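PDB 1W8S: fructose-bisphosphate aldolase class I, which belongs to the DeoC/LacD family of aldolases, built on a TIM barrel, and here holds 1,6-di-O-phosphono-beta-D-fructofuranose in its pocket. Local coordinates for residues Lys7-Phe12 with Lys196-Met201; Leu49-Gly54 with Gly71-Ile76; Cys96-Ala101 with Ala128-Asp133. The protein carries 2 engineered substitutions. One frame throughout, in Å; residues are numbered along the deposited sequence.

Contact 1 (Lys7-Phe12 with Lys196-Met201); sequences KFLRIF and KVPVLM
Phe8 and Leu9 reach across from helix 4-12 to meet Leu200 and Pro198, two side chains that both face the helix where strand 199-202 begins. Phe8 stretches straight out from the helix, its CG anti to the backbone N (chi1 -174°), so that the far end of the ring leads. Its CZ lies 4.3 Å from CD1 of Leu200, which approaches the ring obliquely. One face of the same ring is covered from within the helix by Phe12 CB, 3.9 Å above the plane and displaced toward the rim. The CB of Leu9 points to the side of the contact, but its CD2 comes nearer, within 4.1 Å of CG of Pro198, the two side chains lying at a slant to each other. Leu9 and Pro198 also share Leu226 as a neighbour, while Leu200 touches Ser18 of the first barrel strand. The helix thus covers the N-terminal end of the barrel, where strand 199-202 enters. The interface is modest, 138 Å² over both sides. Both contacts across the pair are carbon against carbon, at distances of ordinary van der Waals packing, which implies attachment by shape and hydrophobic burial, without directional bonds between the two segments.

Contact 2 (Leu49-Gly54 with Gly71-Ile76); sequences LARDAG and GSVPLI
Arg51 has chi1 at -111°, away from the staggered positions, and with an extended chi2 this lays CG and CD against Val73 and Ser72; a nearly eclipsed chi3 (-5°) then turns NE and the guanidinium. The setting is the beta-alpha architecture of a TIM barrel: helix 43-53 packs on the loop that runs into strand 75-81, with strand 57-60 and helix 62-68 between them in sequence. Val73 turns CG1 anti to its backbone N (chi1 175°), which leaves CG2 to face the helix. That methyl sits 3.8 Å from Arg51 CG and 4.2 Å from the Ala50 methyl carbon CB; the Ala50 side chain also touches Val58 and Leu21 of the barrel wall. Farther along, Arg51 CD lies 3.8 Å from Ser72 CB, so the aliphatic part of the arginine lies against the loop, while its guanidinium reaches Asp52. NH2 forms a salt bridge of 3.3 Å with OD1 of that aspartate. The helix closes just beyond in a Schellman motif at Gly54, which has positive phi. Ser72 OG is also hydrogen-bonded to Asp70, which ties the serine to its own loop. A single water, at the edge of the guanidinium and in its plane, accepts from Arg51 NE at 3.1 Å and donates to Ser72 OG at 3.1 Å.

Contact 3 (Cys96-Ala101 with Ala128-Asp133); sequences CSVEEA and ARIKRD
Val98 packs directly against Asp133, and the van der Waals contacts come first. The two CB atoms are 3.7 Å apart, a close approach that brings the first turn of helix 98-103 against helix 120-137. The valine then spreads its methyls along the other helix. CG1 comes within 3.7 Å of the carbonyl O of Asp133, methyl against backbone oxygen, whereas CG2 makes an apolar contact with Ile130 CG2 at 4.1 Å. Because CG1 is anti to the backbone N (chi1 169°), both branches can touch the partner helix at once.

Water-mediated bonds form the second group. Two waters lie between Asp133 and the start of helix 98-103, and each donates to OD2, so one carboxylate oxygen serves both. The first accepts from Val98 N at 2.9 Å. The second accepts from Glu99 N and stands 2.8 Å from Asp133 OD2. A carboxylate beside these N-H groups at a helix N-terminus would be expected to interact favourably with the helix dipole.

The third group lies within 96-101: Ser97 and Glu100 form a capping box. Glu100 N donates to Ser97 OG at 3.1 Å, and Ser97 N returns the bond to Glu100 OE1 at 3.1 Å, from 31° out of the carboxylate plane. Ser97 OG also donates to OE1, at 2.7 Å and on its anti lone pair. Two donors therefore grip OE1, fixing the glutamate across the helix start, while OE2 makes a salt bridge with Arg62.

Underneath, Val98 and Ile130 both rest on Leu79 of strand 75-81, and Ile130 continues onto Tyr111 and Leu141. Farther out, Glu99 pairs with Arg132 of the third subunit and Lys131 with Glu66 of the second, so these two helices lie between the barrel strands and the neighbouring subunits.

Contacts 1 and 2 meet directly: Phe12 CZ lies 3.5 Å from Ile76 CG1, and Ile11 and Phe12 also cover Pro74, although the contact centres are about 16 Å apart. Contact 3 stands away from both, its centre about 19 Å from that of contact 1 and about 23 Å from that of contact 2, touching neither. Along the chain, contact 1 closes a long loop within which contacts 2 and 3 follow in series. The bound FBP is about 8 Å from the Leu200 side chain of contact 1 and about 13 Å from that of Ala50 in contact 2. Contacts 1 and 3 both touch the second subunit; no other protein chain of the assembly touches contact 2.

Contact 1 (Lys7-Phe12 with Lys196-Met201)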
# COMPACT_ATOMS: atom_id res chain seq x y z
N LYS E 7 -20.89 -26.98 8.98
CA LYS E 7 -19.67 -27.79 8.86
C LYS E 7 -18.78 -27.63 10.10
O LYS E 7 -18.23 -28.62 10.61
CB LYS E 7 -18.89 -27.39 7.62
CG LYS E 7 -17.66 -28.21 7.35
CD LYS E 7 -17.11 -27.95 5.96
CE LYS E 7 -16.23 -29.07 5.49
NZ LYS E 7 -15.18 -28.61 4.52
N PHE E 8 -18.64 -26.39 10.56
CA PHE E 8 -17.92 -26.09 11.78
C PHE E 8 -18.48 -26.88 12.98
O PHE E 8 -17.73 -27.53 13.69
CB PHE E 8 -17.95 -24.61 12.10
CG PHE E 8 -17.10 -24.26 13.28
CD1 PHE E 8 -15.73 -24.09 13.14
CD2 PHE E 8 -17.68 -24.19 14.55
CE1 PHE E 8 -14.94 -23.83 14.26
CE2 PHE E 8 -16.89 -23.93 15.66
CZ PHE E 8 -15.54 -23.75 15.52
N LEU E 9 -19.79 -26.84 13.17
CA LEU E 9 -20.43 -27.54 14.28
C LEU E 9 -20.26 -29.04 14.18
O LEU E 9 -20.09 -29.71 15.20
CB LEU E 9 -21.90 -27.17 14.33
CG LEU E 9 -22.14 -25.67 14.63
CD1 LEU E 9 -23.60 -25.29 14.44
CD2 LEU E 9 -21.71 -25.35 16.04
N ARG E 10 -20.29 -29.58 12.97
CA ARG E 10 -20.14 -31.03 12.78
C ARG E 10 -18.76 -31.48 13.20
O ARG E 10 -18.60 -32.54 13.81
CB ARG E 10 -20.36 -31.45 11.33
CG ARG E 10 -21.81 -31.48 10.89
CD ARG E 10 -22.03 -32.13 9.52
NE ARG E 10 -22.09 -31.11 8.45
CZ ARG E 10 -21.19 -30.95 7.49
NH1 ARG E 10 -21.37 -29.99 6.59
NH2 ARG E 10 -20.12 -31.75 7.41
N ILE E 11 -17.75 -30.68 12.86
CA ILE E 11 -16.36 -31.07 13.08
C ILE E 11 -15.93 -30.76 14.50
O ILE E 11 -15.31 -31.60 15.18
CB ILE E 11 -15.44 -30.34 12.08
CG1 ILE E 11 -15.74 -30.82 10.65
CG2 ILE E 11 -13.93 -30.58 12.43
CD1 ILE E 11 -15.06 -29.97 9.56
N PHE E 12 -16.26 -29.55 14.95
CA PHE E 12 -15.77 -29.00 16.21
C PHE E 12 -16.78 -29.02 17.36
O PHE E 12 -16.44 -28.67 18.48
CB PHE E 12 -15.26 -27.58 15.99
CG PHE E 12 -14.04 -27.50 15.10
CD1 PHE E 12 -12.79 -27.79 15.59
CD2 PHE E 12 -14.17 -27.17 13.75
CE1 PHE E 12 -11.68 -27.72 14.75
CE2 PHE E 12 -13.06 -27.10 12.92
CZ PHE E 12 -11.82 -27.38 13.41
N LYS E 196 -27.16 -16.56 14.42
CA LYS E 196 -26.86 -17.94 14.03
C LYS E 196 -25.37 -18.33 14.09
O LYS E 196 -25.02 -19.50 13.87
CB LYS E 196 -27.28 -18.16 12.55
CG LYS E 196 -28.75 -18.01 12.26
CD LYS E 196 -28.94 -18.06 10.71
CE LYS E 196 -30.39 -18.15 10.32
NZ LYS E 196 -30.53 -18.50 8.89
N VAL E 197 -24.47 -17.37 14.31
CA VAL E 197 -23.03 -17.68 14.36
C VAL E 197 -22.66 -18.07 15.81
O VAL E 197 -22.86 -17.28 16.76
CB VAL E 197 -22.16 -16.53 13.82
CG1 VAL E 197 -20.69 -16.86 13.94
CG2 VAL E 197 -22.54 -16.21 12.35
N PRO E 198 -22.13 -19.28 16.00
CA PRO E 198 -21.76 -19.72 17.36
C PRO E 198 -20.60 -18.96 17.96
O PRO E 198 -19.67 -18.54 17.25
CB PRO E 198 -21.42 -21.20 17.18
CG PRO E 198 -21.02 -21.32 15.70
CD PRO E 198 -21.90 -20.33 14.99
N VAL E 199 -20.64 -18.84 19.29
CA VAL E 199 -19.70 -18.06 20.07
C VAL E 199 -18.88 -18.97 20.96
O VAL E 199 -19.42 -19.80 21.67
CB VAL E 199 -20.44 -17.03 20.98
CG1 VAL E 199 -19.49 -16.39 22.00
CG2 VAL E 199 -21.08 -15.94 20.17
N LEU E 200 -17.57 -18.76 20.89
CA LEU E 200 -16.57 -19.39 21.73
C LEU E 200 -15.95 -18.34 22.63
O LEU E 200 -15.56 -17.26 22.18
CB LEU E 200 -15.47 -19.99 20.86
CG LEU E 200 -15.84 -21.18 19.99
CD1 LEU E 200 -14.68 -21.53 19.06
CD2 LEU E 200 -16.23 -22.40 20.85
N MET E 201 -15.87 -18.64 23.91
CA MET E 201 -15.26 -17.75 24.88
C MET E 201 -13.76 -17.96 24.83
O MET E 201 -13.29 -19.09 24.90
CB MET E 201 -15.78 -18.08 26.29
CG MET E 201 -15.02 -17.41 27.45
SD MET E 201 -14.31 -18.61 28.63
CE MET E 201 -13.71 -17.52 29.89

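Contact 2 (Leu49-Gly54 with Gly71-Ile76)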
# COMPACT_ATOMS: atom_id res chain seq x y z
N LEU E 49 -2.37 -33.77 24.87
CA LEU E 49 -3.31 -33.17 25.82
C LEU E 49 -4.72 -33.00 25.22
O LEU E 49 -5.69 -33.40 25.84
CB LEU E 49 -2.73 -31.83 26.26
CG LEU E 49 -3.42 -31.10 27.41
CD1 LEU E 49 -3.47 -31.98 28.68
CD2 LEU E 49 -2.69 -29.79 27.68
N ALA E 50 -4.82 -32.42 24.03
CA ALA E 50 -6.13 -32.25 23.37
C ALA E 50 -6.81 -33.58 23.10
O ALA E 50 -7.99 -33.71 23.31
CB ALA E 50 -6.00 -31.44 22.06
N ARG E 51 -6.05 -34.56 22.64
CA ARG E 51 -6.53 -35.93 22.46
C ARG E 51 -7.00 -36.56 23.78
O ARG E 51 -8.17 -36.93 23.94
CB ARG E 51 -5.37 -36.79 21.91
CG ARG E 51 -5.50 -37.27 20.47
CD ARG E 51 -4.36 -38.26 19.99
NE ARG E 51 -3.26 -38.51 20.95
CZ ARG E 51 -3.33 -39.32 22.02
NH1 ARG E 51 -4.46 -39.94 22.33
NH2 ARG E 51 -2.26 -39.50 22.81
N ASP E 52 -6.07 -36.68 24.72
CA ASP E 52 -6.33 -37.33 26.01
C ASP E 52 -7.49 -36.71 26.77
O ASP E 52 -8.19 -37.40 27.50
CB ASP E 52 -5.10 -37.29 26.91
CG ASP E 52 -3.94 -38.14 26.38
OD1 ASP E 52 -4.13 -38.90 25.41
OD2 ASP E 52 -2.80 -38.09 26.90
N ALA E 53 -7.70 -35.40 26.61
CA ALA E 53 -8.77 -34.72 27.31
C ALA E 53 -10.10 -34.79 26.54
O ALA E 53 -11.16 -34.49 27.08
CB ALA E 53 -8.40 -33.29 27.58
N GLY E 54 -10.03 -35.19 25.27
CA GLY E 54 -11.21 -35.39 24.44
C GLY E 54 -11.72 -34.11 23.83
O GLY E 54 -12.89 -34.00 23.53
N GLY E 71 -2.67 -34.85 12.32
CA GLY E 71 -4.01 -35.28 11.95
C GLY E 71 -4.90 -35.84 13.06
O GLY E 71 -6.03 -36.22 12.79
N SER E 72 -4.44 -35.81 14.30
CA SER E 72 -5.07 -36.56 15.39
C SER E 72 -6.26 -35.86 16.08
O SER E 72 -7.06 -36.51 16.74
CB SER E 72 -4.02 -36.92 16.44
OG SER E 72 -3.48 -35.75 17.06
N VAL E 73 -6.34 -34.55 15.93
CA VAL E 73 -7.42 -33.72 16.44
C VAL E 73 -7.66 -32.66 15.35
O VAL E 73 -6.70 -32.17 14.79
CB VAL E 73 -6.95 -33.02 17.74
CG1 VAL E 73 -7.97 -32.07 18.25
CG2 VAL E 73 -6.69 -34.06 18.81
N PRO E 74 -8.89 -32.31 15.05
CA PRO E 74 -9.13 -31.25 14.05
C PRO E 74 -8.34 -29.95 14.30
O PRO E 74 -8.15 -29.51 15.43
CB PRO E 74 -10.62 -31.00 14.14
CG PRO E 74 -11.21 -32.27 14.69
CD PRO E 74 -10.15 -32.88 15.56
N LEU E 75 -7.89 -29.34 13.22
CA LEU E 75 -7.00 -28.19 13.28
C LEU E 75 -7.71 -26.94 12.76
O LEU E 75 -8.30 -26.98 11.70
CB LEU E 75 -5.77 -28.47 12.44
CG LEU E 75 -4.88 -27.29 12.07
CD1 LEU E 75 -4.22 -26.72 13.30
CD2 LEU E 75 -3.85 -27.73 11.05
N ILE E 76 -7.61 -25.85 13.53
CA ILE E 76 -7.95 -24.51 13.11
C ILE E 76 -6.61 -23.82 12.90
O ILE E 76 -5.82 -23.68 13.84
CB ILE E 76 -8.77 -23.80 14.16
CG1 ILE E 76 -10.03 -24.61 14.47
CG2 ILE E 76 -9.14 -22.39 13.70
CD1 ILE E 76 -10.95 -23.98 15.51
O HOH W 1 -1.45 -36.71 19.14

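Contact 3 (Cys96-Ala101 with Ala128-Asp133)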
# COMPACT_ATOMS: atom_id res chain seq x y z
N CYS E 96 -0.12 -16.63 6.25
CA CYS E 96 -0.53 -17.88 5.60
C CYS E 96 -1.79 -17.62 4.82
O CYS E 96 -2.62 -16.82 5.26
CB CYS E 96 -0.82 -18.94 6.66
SG CYS E 96 -1.02 -20.64 6.07
N SER E 97 -1.96 -18.33 3.70
CA SER E 97 -3.18 -18.29 2.89
C SER E 97 -4.10 -19.41 3.28
O SER E 97 -3.66 -20.42 3.90
CB SER E 97 -2.88 -18.44 1.41
OG SER E 97 -2.23 -19.65 1.11
N VAL E 98 -5.36 -19.28 2.93
CA VAL E 98 -6.31 -20.35 3.12
C VAL E 98 -5.90 -21.57 2.32
O VAL E 98 -6.04 -22.68 2.79
CB VAL E 98 -7.72 -19.90 2.71
CG1 VAL E 98 -8.68 -21.07 2.64
CG2 VAL E 98 -8.20 -18.81 3.67
N GLU E 99 -5.41 -21.37 1.10
CA GLU E 99 -5.02 -22.53 0.28
C GLU E 99 -3.91 -23.34 0.99
O GLU E 99 -3.92 -24.58 1.01
CB GLU E 99 -4.57 -22.07 -1.12
CG GLU E 99 -4.01 -23.20 -1.97
CD GLU E 99 -3.65 -22.82 -3.42
OE1 GLU E 99 -4.12 -21.79 -3.91
OE2 GLU E 99 -2.95 -23.61 -4.04
N GLU E 100 -2.94 -22.64 1.59
CA GLU E 100 -1.85 -23.32 2.28
C GLU E 100 -2.38 -24.02 3.53
O GLU E 100 -1.92 -25.10 3.88
CB GLU E 100 -0.75 -22.35 2.66
CG GLU E 100 0.04 -21.84 1.49
CD GLU E 100 0.88 -20.64 1.85
OE1 GLU E 100 0.30 -19.57 2.04
OE2 GLU E 100 2.11 -20.80 1.98
N ALA E 101 -3.35 -23.41 4.20
CA ALA E 101 -4.01 -24.04 5.37
C ALA E 101 -4.65 -25.38 5.02
O ALA E 101 -4.55 -26.36 5.78
CB ALA E 101 -5.03 -23.10 5.95
N ALA E 128 -11.50 -9.71 4.03
CA ALA E 128 -12.37 -9.86 2.87
C ALA E 128 -11.81 -10.90 1.91
O ALA E 128 -12.56 -11.68 1.35
CB ALA E 128 -12.52 -8.57 2.13
N ARG E 129 -10.50 -10.89 1.74
CA ARG E 129 -9.87 -11.85 0.85
C ARG E 129 -9.85 -13.24 1.47
O ARG E 129 -10.03 -14.26 0.77
CB ARG E 129 -8.44 -11.39 0.50
CG ARG E 129 -8.40 -10.05 -0.29
CD ARG E 129 -7.01 -9.73 -0.89
NE ARG E 129 -6.08 -9.26 0.13
CZ ARG E 129 -5.91 -7.98 0.50
NH1 ARG E 129 -6.60 -7.00 -0.08
NH2 ARG E 129 -5.03 -7.68 1.47
N ILE E 130 -9.63 -13.30 2.77
CA ILE E 130 -9.59 -14.56 3.48
C ILE E 130 -11.00 -15.22 3.50
O ILE E 130 -11.14 -16.41 3.23
CB ILE E 130 -9.03 -14.34 4.85
CG1 ILE E 130 -7.50 -14.12 4.77
CG2 ILE E 130 -9.41 -15.48 5.77
CD1 ILE E 130 -7.03 -13.49 5.95
N LYS E 131 -12.02 -14.42 3.77
CA LYS E 131 -13.42 -14.87 3.70
C LYS E 131 -13.79 -15.46 2.31
O LYS E 131 -14.31 -16.57 2.21
CB LYS E 131 -14.35 -13.72 4.06
CG LYS E 131 -15.86 -13.99 3.88
CD LYS E 131 -16.37 -15.19 4.63
CE LYS E 131 -17.91 -15.34 4.42
NZ LYS E 131 -18.54 -16.51 5.18
N ARG E 132 -13.44 -14.76 1.25
CA ARG E 132 -13.70 -15.25 -0.12
C ARG E 132 -12.97 -16.60 -0.36
O ARG E 132 -13.53 -17.51 -0.97
CB ARG E 132 -13.22 -14.22 -1.13
CG ARG E 132 -13.46 -14.54 -2.59
CD ARG E 132 -13.06 -13.36 -3.47
NE ARG E 132 -13.85 -13.32 -4.70
CZ ARG E 132 -13.87 -12.27 -5.54
NH1 ARG E 132 -13.12 -11.20 -5.32
NH2 ARG E 132 -14.60 -12.33 -6.63
N ASP E 133 -11.76 -16.71 0.14
CA ASP E 133 -10.98 -17.94 -0.02
C ASP E 133 -11.55 -19.07 0.86
O ASP E 133 -11.59 -20.21 0.44
CB ASP E 133 -9.54 -17.70 0.34
CG ASP E 133 -8.72 -17.18 -0.80
OD1 ASP E 133 -9.18 -17.22 -1.97
OD2 ASP E 133 -7.54 -16.80 -0.59
O HOH W 2 -6.18 -16.65 1.92
O HOH W 3 -5.72 -18.95 -0.47